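Local coordinates for protein PrgZ (Enterococcus faecalis, PDB 4FAJ) that serves as an extracellular, membrane-anchored pheromone receptor that binds peptide, and as a family 5 solute-binding protein probably passes it to a transporter, at residues 157-165 and 204-212; 287-297 and 536-544. One frame throughout, in Å; residues are numbered along the deposited sequence. Where two conformers were deposited one is given.

Contact 1 (157-165 with 204-212) and contact 2 (287-297 with 536-544) lie on opposite sides of the centre of the chain, their centres 33 Å apart and their nearest atoms about 17 Å apart. They come in series: both segments of contact 1 precede those of contact 2 in the sequence, and the two share no helix or strand. The first joins two loop regions, one between helices 139-150 and 168-172 and one running on from helix 202-205. The second spans 238 intervening residues and pairs strand 294-297 with strand 528-539 in a mixed sheet, so the late part of the chain pairs with a strand from about the middle of the sequence, beside the bound peptide.

Contact 1. Residues 157-165 and 204-212; sequences PNVELFSAI and DLLSLTAYY
Two short 3-10 turns, 159-162 and 209-211, face each other, their backbones nearest at Asn158 and Ala210, whose CA atoms are 6.5 Å apart. Within the solute-binding protein fold this is loop-to-loop packing centred on a face-to-face aromatic stack: the Phe162 and Tyr211 rings have centroids 4.1 Å apart and planes inclined by 13°. The two side chains reach in from opposite ends, and Phe162 CZ lies over the middle of the Tyr211 ring. Both rings also meet Trp146 of helix 139-150 edge-to-face. In Phe162, CG stands beside the backbone N (chi1 -73°), a setting that swings the ring back over Tyr211 and brings the carbonyl O of Ala210 to its edge.

Beside the stack, Leu161 sends its two branches into an apolar patch. Its CD1 meets Ala210 CB at 3.6 Å, and its CD2 touches Leu208 CD1 at 3.9 Å, the two leucine side chains crossing at about a right angle. Leu205 adds its CD1 near the Leu161 carbonyl. Asn158 lays CB against Ala210 CB, while its amide ND2 is held by the carbonyl of Ala78. The one hydrogen bond across the contact fixes the outer end of the tyrosine: Tyr211 OH donates to Leu161 O over 2.7 Å, approaching from 35° above the carbonyl plane.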
ATOM      1  N   PRO A 157      -0.129 -12.582  -1.064  1.00 24.08           N
ATOM      2  CA  PRO A 157      -1.085 -11.579  -0.636  1.00 23.73           C
ATOM      3  C   PRO A 157      -1.567 -10.685  -1.787  1.00 22.79           C
ATOM      4  O   PRO A 157      -2.456  -9.854  -1.572  1.00 22.57           O
ATOM      5  CB  PRO A 157      -0.283 -10.742   0.360  1.00 23.82           C
ATOM      6  CG  PRO A 157       1.107 -10.824  -0.142  1.00 24.09           C
ATOM      7  CD  PRO A 157       1.250 -12.209  -0.708  1.00 24.38           C
ATOM      8  N   ASN A 158      -0.974 -10.829  -2.979  1.00 22.06           N
ATOM      9  CA  ASN A 158      -1.320  -9.977  -4.118  1.00 21.30           C
ATOM     10  C   ASN A 158      -2.272 -10.623  -5.137  1.00 21.11           C
ATOM     11  O   ASN A 158      -2.506 -10.055  -6.208  1.00 19.90           O
ATOM     12  CB  ASN A 158      -0.043  -9.504  -4.832  1.00 21.12           C
ATOM     13  CG  ASN A 158       0.792  -8.559  -3.985  1.00 21.01           C
ATOM     14  OD1 ASN A 158       0.271  -7.599  -3.390  1.00 19.70           O
ATOM     15  ND2 ASN A 158       2.097  -8.813  -3.934  1.00 18.66           N
ATOM     16  N   VAL A 159      -2.830 -11.786  -4.803  1.00 21.29           N
ATOM     17  CA  VAL A 159      -3.581 -12.577  -5.781  1.00 21.77           C
ATOM     18  C   VAL A 159      -4.794 -11.839  -6.348  1.00 21.47           C
ATOM     19  O   VAL A 159      -5.111 -12.005  -7.524  1.00 21.31           O
ATOM     20  CB  VAL A 159      -4.024 -13.975  -5.236  1.00 22.34           C
ATOM     21  CG1 VAL A 159      -2.832 -14.842  -4.983  1.00 23.79           C
ATOM     22  CG2 VAL A 159      -4.875 -13.853  -3.954  1.00 22.36           C
ATOM     23  N   GLU A 160      -5.442 -11.007  -5.530  1.00 20.83           N
ATOM     24  CA  GLU A 160      -6.646 -10.271  -5.943  1.00 21.11           C
ATOM     25  C   GLU A 160      -6.378  -9.285  -7.102  1.00 19.81           C
ATOM     26  O   GLU A 160      -7.267  -9.012  -7.901  1.00 19.38           O
ATOM     27  CB  GLU A 160      -7.240  -9.514  -4.746  1.00 21.52           C
ATOM     28  CG  GLU A 160      -8.597  -8.879  -4.986  1.00 26.29           C
ATOM     29  CD  GLU A 160      -9.722  -9.902  -5.041  1.00 32.49           C
ATOM     30  OE1 GLU A 160     -10.594  -9.778  -5.932  1.00 36.83           O
ATOM     31  OE2 GLU A 160      -9.730 -10.827  -4.191  1.00 36.74           O
ATOM     32  N   LEU A 161      -5.156  -8.769  -7.190  1.00 18.95           N
ATOM     33  CA  LEU A 161      -4.764  -7.867  -8.277  1.00 18.31           C
ATOM     34  C   LEU A 161      -4.817  -8.503  -9.667  1.00 18.39           C
ATOM     35  O   LEU A 161      -4.804  -7.789 -10.681  1.00 17.39           O
ATOM     36  CB  LEU A 161      -3.346  -7.342  -8.042  1.00 17.97           C
ATOM     37  CG  LEU A 161      -3.141  -6.447  -6.824  1.00 18.89           C
ATOM     38  CD1 LEU A 161      -1.649  -6.171  -6.598  1.00 18.07           C
ATOM     39  CD2 LEU A 161      -3.910  -5.153  -6.975  1.00 18.65           C
ATOM     40  N   PHE A 162      -4.848  -9.837  -9.706  1.00 18.61           N
ATOM     41  CA  PHE A 162      -4.894 -10.599 -10.951  1.00 19.25           C
ATOM     42  C   PHE A 162      -6.302 -11.054 -11.345  1.00 20.03           C
ATOM     43  O   PHE A 162      -6.468 -11.711 -12.376  1.00 20.27           O
ATOM     44  CB  PHE A 162      -3.940 -11.801 -10.852  1.00 19.36           C
ATOM     45  CG  PHE A 162      -2.490 -11.412 -10.914  1.00 19.11           C
ATOM     46  CD1 PHE A 162      -1.866 -10.845  -9.818  1.00 20.45           C
ATOM     47  CD2 PHE A 162      -1.767 -11.556 -12.085  1.00 20.57           C
ATOM     48  CE1 PHE A 162      -0.540 -10.456  -9.875  1.00 19.71           C
ATOM     49  CE2 PHE A 162      -0.431 -11.164 -12.150  1.00 20.14           C
ATOM     50  CZ  PHE A 162       0.177 -10.617 -11.048  1.00 21.10           C
ATOM     51  N   SER A 163      -7.309 -10.667 -10.554  1.00 20.21           N
ATOM     52  CA  SER A 163      -8.681 -11.174 -10.714  1.00 21.17           C
ATOM     53  C   SER A 163      -9.326 -10.818 -12.037  1.00 21.11           C
ATOM     54  O   SER A 163     -10.184 -11.555 -12.516  1.00 21.60           O
ATOM     55  CB  SER A 163      -9.578 -10.678  -9.574  1.00 20.87           C
ATOM     56  OG  SER A 163      -9.056 -11.114  -8.338  1.00 24.18           O
ATOM     57  N   ALA A 164      -8.905  -9.709 -12.637  1.00 21.01           N
ATOM     58  CA  ALA A 164      -9.409  -9.295 -13.957  1.00 21.11           C
ATOM     59  C   ALA A 164      -9.078 -10.261 -15.100  1.00 21.61           C
ATOM     60  O   ALA A 164      -9.793 -10.312 -16.101  1.00 21.73           O
ATOM     61  CB  ALA A 164      -8.890  -7.893 -14.290  1.00 21.49           C
ATOM     62  N   ILE A 165      -8.002 -11.030 -14.950  1.00 21.59           N
ATOM     63  CA  ILE A 165      -7.515 -11.900 -16.019  1.00 21.96           C
ATOM     64  C   ILE A 165      -8.334 -13.183 -16.070  1.00 22.96           C
ATOM     65  O   ILE A 165      -8.628 -13.774 -15.033  1.00 22.19           O
ATOM     66  CB  ILE A 165      -6.017 -12.239 -15.823  1.00 21.48           C
ATOM     67  CG1 ILE A 165      -5.176 -10.964 -15.882  1.00 21.40           C
ATOM     68  CG2 ILE A 165      -5.526 -13.247 -16.875  1.00 21.89           C
ATOM     69  CD1 ILE A 165      -3.699 -11.172 -15.532  1.00 21.59           C
ATOM     70  N   ASP A 204      -2.985   0.301 -15.626  1.00 16.13           N
ATOM     71  CA  ASP A 204      -2.507   0.732 -14.311  1.00 16.31           C
ATOM     72  C   ASP A 204      -2.020  -0.439 -13.464  1.00 16.07           C
ATOM     73  O   ASP A 204      -0.987  -0.331 -12.807  1.00 16.58           O
ATOM     74  CB  ASP A 204      -3.574   1.517 -13.544  1.00 16.83           C
ATOM     75  CG  ASP A 204      -4.095   2.717 -14.330  1.00 20.21           C
ATOM     76  OD1 ASP A 204      -3.398   3.744 -14.404  1.00 25.77           O
ATOM     77  OD2 ASP A 204      -5.181   2.615 -14.901  1.00 25.40           O
ATOM     78  N   LEU A 205      -2.739  -1.555 -13.495  1.00 15.82           N
ATOM     79  CA  LEU A 205      -2.316  -2.752 -12.754  1.00 16.36           C
ATOM     80  C   LEU A 205      -0.965  -3.276 -13.233  1.00 16.22           C
ATOM     81  O   LEU A 205      -0.156  -3.768 -12.437  1.00 16.09           O
ATOM     82  CB  LEU A 205      -3.362  -3.852 -12.877  1.00 16.57           C
ATOM     83  CG  LEU A 205      -4.704  -3.570 -12.193  1.00 17.69           C
ATOM     84  CD1 LEU A 205      -5.635  -4.736 -12.382  1.00 17.56           C
ATOM     85  CD2 LEU A 205      -4.521  -3.283 -10.721  1.00 19.75           C
ATOM     86  N   LEU A 206      -0.725  -3.173 -14.541  1.00 16.51           N
ATOM     87  CA  LEU A 206       0.533  -3.622 -15.142  1.00 16.38           C
ATOM     88  C   LEU A 206       1.743  -2.786 -14.731  1.00 16.67           C
ATOM     89  O   LEU A 206       2.878  -3.154 -15.059  1.00 16.64           O
ATOM     90  CB  LEU A 206       0.421  -3.629 -16.677  1.00 16.56           C
ATOM     91  CG  LEU A 206      -0.609  -4.576 -17.291  1.00 16.13           C
ATOM     92  CD1 LEU A 206      -0.628  -4.477 -18.824  1.00 15.72           C
ATOM     93  CD2 LEU A 206      -0.387  -6.025 -16.833  1.00 15.63           C
ATOM     94  N   SER A 207       1.514  -1.661 -14.043  1.00 15.71           N
ATOM     95  CA  SER A 207       2.605  -0.841 -13.520  1.00 15.78           C
ATOM     96  C   SER A 207       2.977  -1.213 -12.077  1.00 15.36           C
ATOM     97  O   SER A 207       3.966  -0.712 -11.547  1.00 14.35           O
ATOM     98  CB  SER A 207       2.244   0.649 -13.590  1.00 16.19           C
ATOM     99  OG  SER A 207       1.248   0.980 -12.645  1.00 18.00           O
ATOM    100  N   LEU A 208       2.181  -2.074 -11.447  1.00 14.66           N
ATOM    101  CA  LEU A 208       2.364  -2.404 -10.038  1.00 14.80           C
ATOM    102  C   LEU A 208       3.491  -3.414  -9.865  1.00 15.35           C
ATOM    103  O   LEU A 208       3.666  -4.320 -10.692  1.00 14.34           O
ATOM    104  CB  LEU A 208       1.080  -2.993  -9.446  1.00 14.68           C
ATOM    105  CG  LEU A 208      -0.169  -2.100  -9.465  1.00 15.01           C
ATOM    106  CD1 LEU A 208      -1.342  -2.811  -8.812  1.00 15.65           C
ATOM    107  CD2 LEU A 208       0.107  -0.771  -8.795  1.00 15.92           C
ATOM    108  N   THR A 209       4.216  -3.282  -8.758  1.00 15.54           N
ATOM    109  CA  THR A 209       5.313  -4.203  -8.450  1.00 16.32           C
ATOM    110  C   THR A 209       4.854  -5.665  -8.488  1.00 15.75           C
ATOM    111  O   THR A 209       5.597  -6.532  -8.925  1.00 15.88           O
ATOM    112  CB  THR A 209       6.005  -3.858  -7.103  1.00 16.46           C
ATOM    113  OG1 THR A 209       5.071  -3.968  -6.022  1.00 18.33           O
ATOM    114  CG2 THR A 209       6.598  -2.449  -7.150  1.00 17.35           C
ATOM    115  N   ALA A 210       3.622  -5.938  -8.073  1.00 15.68           N
ATOM    116  CA  ALA A 210       3.067  -7.307  -8.135  1.00 15.55           C
ATOM    117  C   ALA A 210       3.083  -7.921  -9.535  1.00 15.68           C
ATOM    118  O   ALA A 210       3.171  -9.146  -9.681  1.00 15.92           O
ATOM    119  CB  ALA A 210       1.638  -7.331  -7.582  1.00 15.96           C
ATOM    120  N   TYR A 211       2.987  -7.070 -10.562  1.00 15.12           N
ATOM    121  CA  TYR A 211       3.066  -7.497 -11.963  1.00 15.29           C
ATOM    122  C   TYR A 211       4.496  -7.479 -12.560  1.00 15.13           C
ATOM    123  O   TYR A 211       4.679  -7.763 -13.748  1.00 14.85           O
ATOM    124  CB  TYR A 211       2.124  -6.621 -12.823  1.00 14.78           C
ATOM    125  CG  TYR A 211       0.670  -7.041 -12.806  1.00 14.98           C
ATOM    126  CD1 TYR A 211      -0.183  -6.659 -11.775  1.00 16.05           C
ATOM    127  CD2 TYR A 211       0.142  -7.810 -13.839  1.00 15.73           C
ATOM    128  CE1 TYR A 211      -1.521  -7.033 -11.781  1.00 16.14           C
ATOM    129  CE2 TYR A 211      -1.180  -8.183 -13.852  1.00 15.66           C
ATOM    130  CZ  TYR A 211      -2.010  -7.788 -12.828  1.00 16.06           C
ATOM    131  OH  TYR A 211      -3.316  -8.173 -12.879  1.00 16.45           O
ATOM    132  N   TYR A 212       5.508  -7.176 -11.751  1.00 14.79           N
ATOM    133  CA  TYR A 212       6.897  -7.198 -12.239  1.00 14.86           C
ATOM    134  C   TYR A 212       7.284  -8.617 -12.670  1.00 15.09           C
ATOM    135  O   TYR A 212       6.728  -9.620 -12.165  1.00 15.08           O
ATOM    136  CB  TYR A 212       7.883  -6.667 -11.175  1.00 15.02           C
ATOM    137  CG  TYR A 212       7.917  -5.148 -10.992  1.00 14.36           C
ATOM    138  CD1 TYR A 212       6.940  -4.313 -11.550  1.00 14.12           C
ATOM    139  CD2 TYR A 212       8.913  -4.549 -10.222  1.00 15.01           C
ATOM    140  CE1 TYR A 212       6.974  -2.921 -11.352  1.00 14.20           C
ATOM    141  CE2 TYR A 212       8.947  -3.148 -10.017  1.00 15.36           C
ATOM    142  CZ  TYR A 212       7.979  -2.347 -10.585  1.00 14.36           C
ATOM    143  OH  TYR A 212       8.022  -0.969 -10.383  1.00 15.35           O
TER

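Contact 2. Residues 287-297 and 536-544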
ATOM      1  N   TYR A 287      19.557  15.477  10.002  1.00 16.22           N
ATOM      2  CA  TYR A 287      19.323  16.346   8.852  1.00 16.25           C
ATOM      3  C   TYR A 287      20.060  17.687   8.989  1.00 17.44           C
ATOM      4  O   TYR A 287      20.782  18.093   8.070  1.00 17.76           O
ATOM      5  CB  TYR A 287      17.825  16.568   8.660  1.00 15.76           C
ATOM      6  CG  TYR A 287      17.471  17.438   7.480  1.00 15.84           C
ATOM      7  CD1 TYR A 287      17.426  18.826   7.600  1.00 16.43           C
ATOM      8  CD2 TYR A 287      17.197  16.870   6.230  1.00 16.31           C
ATOM      9  CE1 TYR A 287      17.081  19.628   6.506  1.00 16.66           C
ATOM     10  CE2 TYR A 287      16.861  17.658   5.147  1.00 16.52           C
ATOM     11  CZ  TYR A 287      16.812  19.034   5.285  1.00 16.82           C
ATOM     12  OH  TYR A 287      16.473  19.802   4.194  1.00 17.15           O
ATOM     13  N   ASN A 288      19.916  18.340  10.139  1.00 18.48           N
ATOM     14  CA  ASN A 288      20.570  19.634  10.390  1.00 19.88           C
ATOM     15  C   ASN A 288      22.088  19.543  10.434  1.00 21.22           C
ATOM     16  O   ASN A 288      22.770  20.532  10.173  1.00 21.75           O
ATOM     17  CB  ASN A 288      20.064  20.270  11.691  1.00 20.36           C
ATOM     18  CG  ASN A 288      18.632  20.746  11.582  1.00 20.93           C
ATOM     19  OD1 ASN A 288      18.154  21.028  10.485  1.00 21.72           O
ATOM     20  ND2 ASN A 288      17.941  20.844  12.713  1.00 21.05           N
ATOM     21  N   ASP A 289      22.613  18.365  10.758  1.00 21.91           N
ATOM     22  CA  ASP A 289      24.059  18.148  10.737  1.00 23.12           C
ATOM     23  C   ASP A 289      24.587  17.649   9.390  1.00 22.78           C
ATOM     24  O   ASP A 289      25.786  17.392   9.265  1.00 23.49           O
ATOM     25  CB  ASP A 289      24.469  17.171  11.849  1.00 23.61           C
ATOM     26  CG  ASP A 289      24.316  17.759  13.245  1.00 25.35           C
ATOM     27  OD1 ASP A 289      24.153  18.989  13.397  1.00 27.25           O
ATOM     28  OD2 ASP A 289      24.369  16.972  14.206  1.00 27.88           O
ATOM     29  N   GLY A 290      23.713  17.521   8.389  1.00 22.68           N
ATOM     30  CA  GLY A 290      24.105  17.050   7.050  1.00 22.82           C
ATOM     31  C   GLY A 290      24.325  15.540   6.960  1.00 22.87           C
ATOM     32  O   GLY A 290      24.991  15.051   6.032  1.00 22.95           O
ATOM     33  N   GLN A 291      23.779  14.800   7.922  1.00 22.31           N
ATOM     34  CA  GLN A 291      23.907  13.336   7.948  1.00 22.19           C
ATOM     35  C   GLN A 291      22.713  12.628   7.303  1.00 21.81           C
ATOM     36  O   GLN A 291      22.757  11.424   7.085  1.00 22.43           O
ATOM     37  CB  GLN A 291      24.082  12.843   9.386  1.00 22.52           C
ATOM     38  CG  GLN A 291      25.356  13.318  10.045  1.00 24.06           C
ATOM     39  CD  GLN A 291      26.575  12.954   9.229  1.00 25.25           C
ATOM     40  OE1 GLN A 291      27.269  13.823   8.713  1.00 27.33           O
ATOM     41  NE2 GLN A 291      26.817  11.663   9.078  1.00 24.88           N
ATOM     42  N   LEU A 292      21.648  13.370   7.028  1.00 20.83           N
ATOM     43  CA  LEU A 292      20.527  12.877   6.249  1.00 20.22           C
ATOM     44  C   LEU A 292      20.125  13.974   5.272  1.00 20.25           C
ATOM     45  O   LEU A 292      20.231  15.159   5.597  1.00 19.62           O
ATOM     46  CB  LEU A 292      19.332  12.545   7.158  1.00 19.86           C
ATOM     47  CG  LEU A 292      19.319  11.232   7.948  1.00 20.23           C
ATOM     48  CD1 LEU A 292      18.073  11.150   8.891  1.00 18.39           C
ATOM     49  CD2 LEU A 292      19.354  10.019   7.034  1.00 19.02           C
ATOM     50  N   ASP A 293      19.642  13.581   4.097  1.00 19.50           N
ATOM     51  CA  ASP A 293      19.207  14.543   3.083  1.00 19.69           C
ATOM     52  C   ASP A 293      17.677  14.733   3.071  1.00 19.36           C
ATOM     53  O   ASP A 293      17.145  15.537   2.312  1.00 19.90           O
ATOM     54  CB  ASP A 293      19.740  14.120   1.709  1.00 19.76           C
ATOM     55  CG  ASP A 293      21.264  14.105   1.661  1.00 20.83           C
ATOM     56  OD1 ASP A 293      21.863  15.109   2.078  1.00 21.11           O
ATOM     57  OD2 ASP A 293      21.871  13.100   1.217  1.00 20.64           O
ATOM     58  N   GLU A 294      16.972  13.998   3.923  1.00 19.18           N
ATOM     59  CA  GLU A 294      15.559  14.258   4.184  1.00 18.88           C
ATOM     60  C   GLU A 294      15.241  13.841   5.615  1.00 18.22           C
ATOM     61  O   GLU A 294      15.996  13.083   6.224  1.00 18.70           O
ATOM     62  CB  GLU A 294      14.658  13.509   3.187  1.00 18.94           C
ATOM     63  CG  GLU A 294      14.652  12.028   3.364  1.00 21.29           C
ATOM     64  CD  GLU A 294      13.719  11.298   2.412  1.00 23.40           C
ATOM     65  OE1 GLU A 294      13.589  10.066   2.564  1.00 25.60           O
ATOM     66  OE2 GLU A 294      13.121  11.933   1.517  1.00 27.31           O
ATOM     67  N   ALA A 295      14.151  14.379   6.150  1.00 17.46           N
ATOM     68  CA  ALA A 295      13.695  14.074   7.496  1.00 16.76           C
ATOM     69  C   ALA A 295      12.177  14.131   7.553  1.00 16.04           C
ATOM     70  O   ALA A 295      11.586  15.145   7.178  1.00 16.36           O
ATOM     71  CB  ALA A 295      14.297  15.056   8.504  1.00 16.84           C
ATOM     72  N   PRO A 296      11.529  13.048   8.025  1.00 15.27           N
ATOM     73  CA  PRO A 296      10.076  13.090   8.144  1.00 14.71           C
ATOM     74  C   PRO A 296       9.651  13.979   9.307  1.00 15.20           C
ATOM     75  O   PRO A 296      10.423  14.154  10.268  1.00 15.15           O
ATOM     76  CB  PRO A 296       9.710  11.626   8.420  1.00 14.93           C
ATOM     77  CG  PRO A 296      10.895  11.100   9.142  1.00 15.12           C
ATOM     78  CD  PRO A 296      12.067  11.746   8.458  1.00 15.37           C
ATOM     79  N   LEU A 297       8.450  14.543   9.205  1.00 15.35           N
ATOM     80  CA  LEU A 297       7.921  15.474  10.211  1.00 16.08           C
ATOM     81  C   LEU A 297       6.460  15.203  10.596  1.00 15.88           C
ATOM     82  O   LEU A 297       5.649  14.801   9.767  1.00 16.31           O
ATOM     83  CB  LEU A 297       8.023  16.907   9.682  1.00 16.07           C
ATOM     84  CG  LEU A 297       9.413  17.469   9.395  1.00 17.15           C
ATOM     85  CD1 LEU A 297       9.321  18.810   8.670  1.00 17.22           C
ATOM     86  CD2 LEU A 297      10.238  17.606  10.673  1.00 17.37           C
ATOM     87  N   ALA A 536       4.808  14.886   5.363  1.00 17.24           N
ATOM     88  CA  ALA A 536       5.543  16.134   5.583  1.00 17.51           C
ATOM     89  C   ALA A 536       6.979  15.820   5.895  1.00 17.09           C
ATOM     90  O   ALA A 536       7.284  14.847   6.594  1.00 16.42           O
ATOM     91  CB  ALA A 536       4.943  16.952   6.710  1.00 16.95           C
ATOM     92  N   LYS A 537       7.865  16.667   5.397  1.00 17.38           N
ATOM     93  CA  LYS A 537       9.290  16.409   5.518  1.00 17.87           C
ATOM     94  C   LYS A 537      10.117  17.624   5.182  1.00 17.73           C
ATOM     95  O   LYS A 537       9.635  18.541   4.528  1.00 17.85           O
ATOM     96  CB  LYS A 537       9.692  15.265   4.576  1.00 17.98           C
ATOM     97  CG  LYS A 537       9.558  15.580   3.096  1.00 19.84           C
ATOM     98  CD  LYS A 537       9.778  14.325   2.278  1.00 23.32           C
ATOM     99  CE  LYS A 537       9.825  14.589   0.797  1.00 25.30           C
ATOM    100  NZ  LYS A 537      10.301  13.344   0.082  1.00 26.69           N
ATOM    101  N   LEU A 538      11.366  17.610   5.637  1.00 17.90           N
ATOM    102  CA  LEU A 538      12.386  18.504   5.140  1.00 18.19           C
ATOM    103  C   LEU A 538      13.124  17.765   4.044  1.00 18.02           C
ATOM    104  O   LEU A 538      13.332  16.563   4.147  1.00 17.42           O
ATOM    105  CB  LEU A 538      13.366  18.867   6.250  1.00 18.91           C
ATOM    106  CG  LEU A 538      12.766  19.565   7.466  1.00 19.28           C
ATOM    107  CD1 LEU A 538      13.810  19.710   8.583  1.00 20.78           C
ATOM    108  CD2 LEU A 538      12.183  20.921   7.056  1.00 20.48           C
ATOM    109  N   GLU A 539      13.527  18.469   2.989  1.00 18.63           N
ATOM    110  CA  GLU A 539      14.362  17.858   1.959  1.00 18.84           C
ATOM    111  C   GLU A 539      15.393  18.859   1.471  1.00 18.95           C
ATOM    112  O   GLU A 539      15.069  20.010   1.212  1.00 19.21           O
ATOM    113  CB  GLU A 539      13.500  17.334   0.803  1.00 19.28           C
ATOM    114  CG  GLU A 539      14.300  16.633  -0.284  1.00 21.82           C
ATOM    115  CD  GLU A 539      13.439  15.756  -1.168  1.00 27.11           C
ATOM    116  OE1 GLU A 539      12.962  14.712  -0.680  1.00 30.94           O
ATOM    117  OE2 GLU A 539      13.241  16.114  -2.351  1.00 32.22           O
ATOM    118  N   LYS A 540      16.645  18.429   1.380  1.00 19.15           N
ATOM    119  CA  LYS A 540      17.722  19.353   1.036  1.00 19.76           C
ATOM    120  C   LYS A 540      17.452  19.893  -0.368  1.00 19.96           C
ATOM    121  O   LYS A 540      17.004  19.152  -1.249  1.00 19.28           O
ATOM    122  CB  LYS A 540      19.092  18.671   1.111  1.00 19.92           C
ATOM    123  CG  LYS A 540      19.481  18.134   2.496  1.00 19.58           C
ATOM    124  CD  LYS A 540      19.908  19.234   3.453  1.00 19.85           C
ATOM    125  CE  LYS A 540      20.320  18.658   4.818  1.00 20.17           C
ATOM    126  NZ  LYS A 540      20.827  19.697   5.749  1.00 19.78           N
ATOM    127  N   SER A 541      17.736  21.182  -0.552  0.50 20.70           N
ATOM    128  CA  SER A 541      17.507  21.891  -1.817  0.50 20.91           C
ATOM    129  C   SER A 541      18.259  21.263  -2.985  0.50 21.34           C
ATOM    130  O   SER A 541      17.773  21.275  -4.115  0.50 21.25           O
ATOM    131  CB  SER A 541      17.945  23.352  -1.683  0.50 21.41           C
ATOM    132  OG  SER A 541      17.352  23.970  -0.555  0.50 20.73           O
ATOM    133  N   LYS A 542      19.436  20.708  -2.705  1.00 21.85           N
ATOM    134  CA  LYS A 542      20.303  20.129  -3.745  1.00 22.29           C
ATOM    135  C   LYS A 542      19.675  18.911  -4.452  1.00 21.84           C
ATOM    136  O   LYS A 542      20.084  18.563  -5.564  1.00 21.27           O
ATOM    137  CB  LYS A 542      21.661  19.734  -3.143  1.00 22.87           C
ATOM    138  CG  LYS A 542      21.587  18.466  -2.283  1.00 23.98           C
ATOM    139  CD  LYS A 542      22.827  18.224  -1.412  1.00 25.21           C
ATOM    140  CE  LYS A 542      22.639  16.930  -0.617  1.00 25.09           C
ATOM    141  NZ  LYS A 542      23.651  16.665   0.442  1.00 26.94           N
ATOM    142  N   ILE A 543      18.705  18.258  -3.804  1.00 21.17           N
ATOM    143  CA  ILE A 543      18.027  17.098  -4.385  1.00 20.92           C
ATOM    144  C   ILE A 543      17.065  17.535  -5.479  1.00 20.77           C
ATOM    145  O   ILE A 543      16.121  18.274  -5.208  1.00 20.32           O
ATOM    146  CB  ILE A 543      17.196  16.310  -3.329  1.00 20.50           C
ATOM    147  CG1 ILE A 543      18.069  15.865  -2.147  1.00 21.51           C
ATOM    148  CG2 ILE A 543      16.479  15.111  -3.974  1.00 20.20           C
ATOM    149  CD1 ILE A 543      19.362  15.248  -2.522  1.00 23.28           C
ATOM    150  N   LYS A 544      17.291  17.052  -6.699  1.00 20.77           N
ATOM    151  CA  LYS A 544      16.434  17.386  -7.832  1.00 20.68           C
ATOM    152  C   LYS A 544      15.805  16.163  -8.487  1.00 20.33           C
ATOM    153  O   LYS A 544      16.369  15.062  -8.461  1.00 19.67           O
ATOM    154  CB  LYS A 544      17.220  18.125  -8.922  1.00 21.49           C
ATOM    155  CG  LYS A 544      18.071  19.284  -8.454  1.00 22.79           C
ATOM    156  CD  LYS A 544      17.266  20.419  -7.889  1.00 24.44           C
ATOM    157  CE  LYS A 544      18.206  21.513  -7.386  1.00 26.48           C
ATOM    158  NZ  LYS A 544      17.462  22.624  -6.759  1.00 28.01           N
TER
HETATM  159  O   HOH W   1       4.869  13.127   7.660  1.00 19.00           O
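Tyr287 is sandwiched between two side chains of the facing segment: Lys540 CE sits over the centre of one ring face, and Leu538 CB packs on the opposite face, nearer the rim. The Lys540 ammonium makes a cation-pi contact, NZ lying 4.0 Å from the ring centroid. A chi1 of -179°, CG opposite the backbone N, carries the ring to the end of strand 536-539, and its hydroxyl bonds to Glu310. Lys540, bent at chi2 (-76°), runs back along the ring until NZ donates to Tyr287 O at 2.8 Å. That oxygen also accepts from Gly290 N, on the other side of its carbonyl plane, in the Schellman motif ending helix 280-288.

Beyond the helix, strand 294-297 pairs antiparallel with 536-539 in the mixed sheet. Ala295 and Leu538 form a hydrogen-bonded pair, with Leu538 N to Ala295 O at 2.9 Å, and just past the paired strands, Lys540 N donates to Asp293 O. On the Leu538 face, Leu297 CD1 presses on Leu538 CG at 3.7 Å, crossing it almost perpendicularly. Pro296, on the other face, packs against the bound peptide.

Charged groups add a salt bridge and a network: Lys542 NZ meets Asp293 OD1 at 2.9 Å from above the carboxylate plane, while Asp293 OD2 takes Thr63 N. On the Pro296 face, Lys537 NZ binds Glu539 OE1 at 3.1 Å and Glu294 OE2 only weakly; Tyr555 also holds it, and Thr65 N holds Glu294 OE1. Facing both carboxylates from one side, the lysine probably offsets their repulsion, the nearest oxygens, Glu294 OE2 and Glu539 OE1, being 3.5 Å apart.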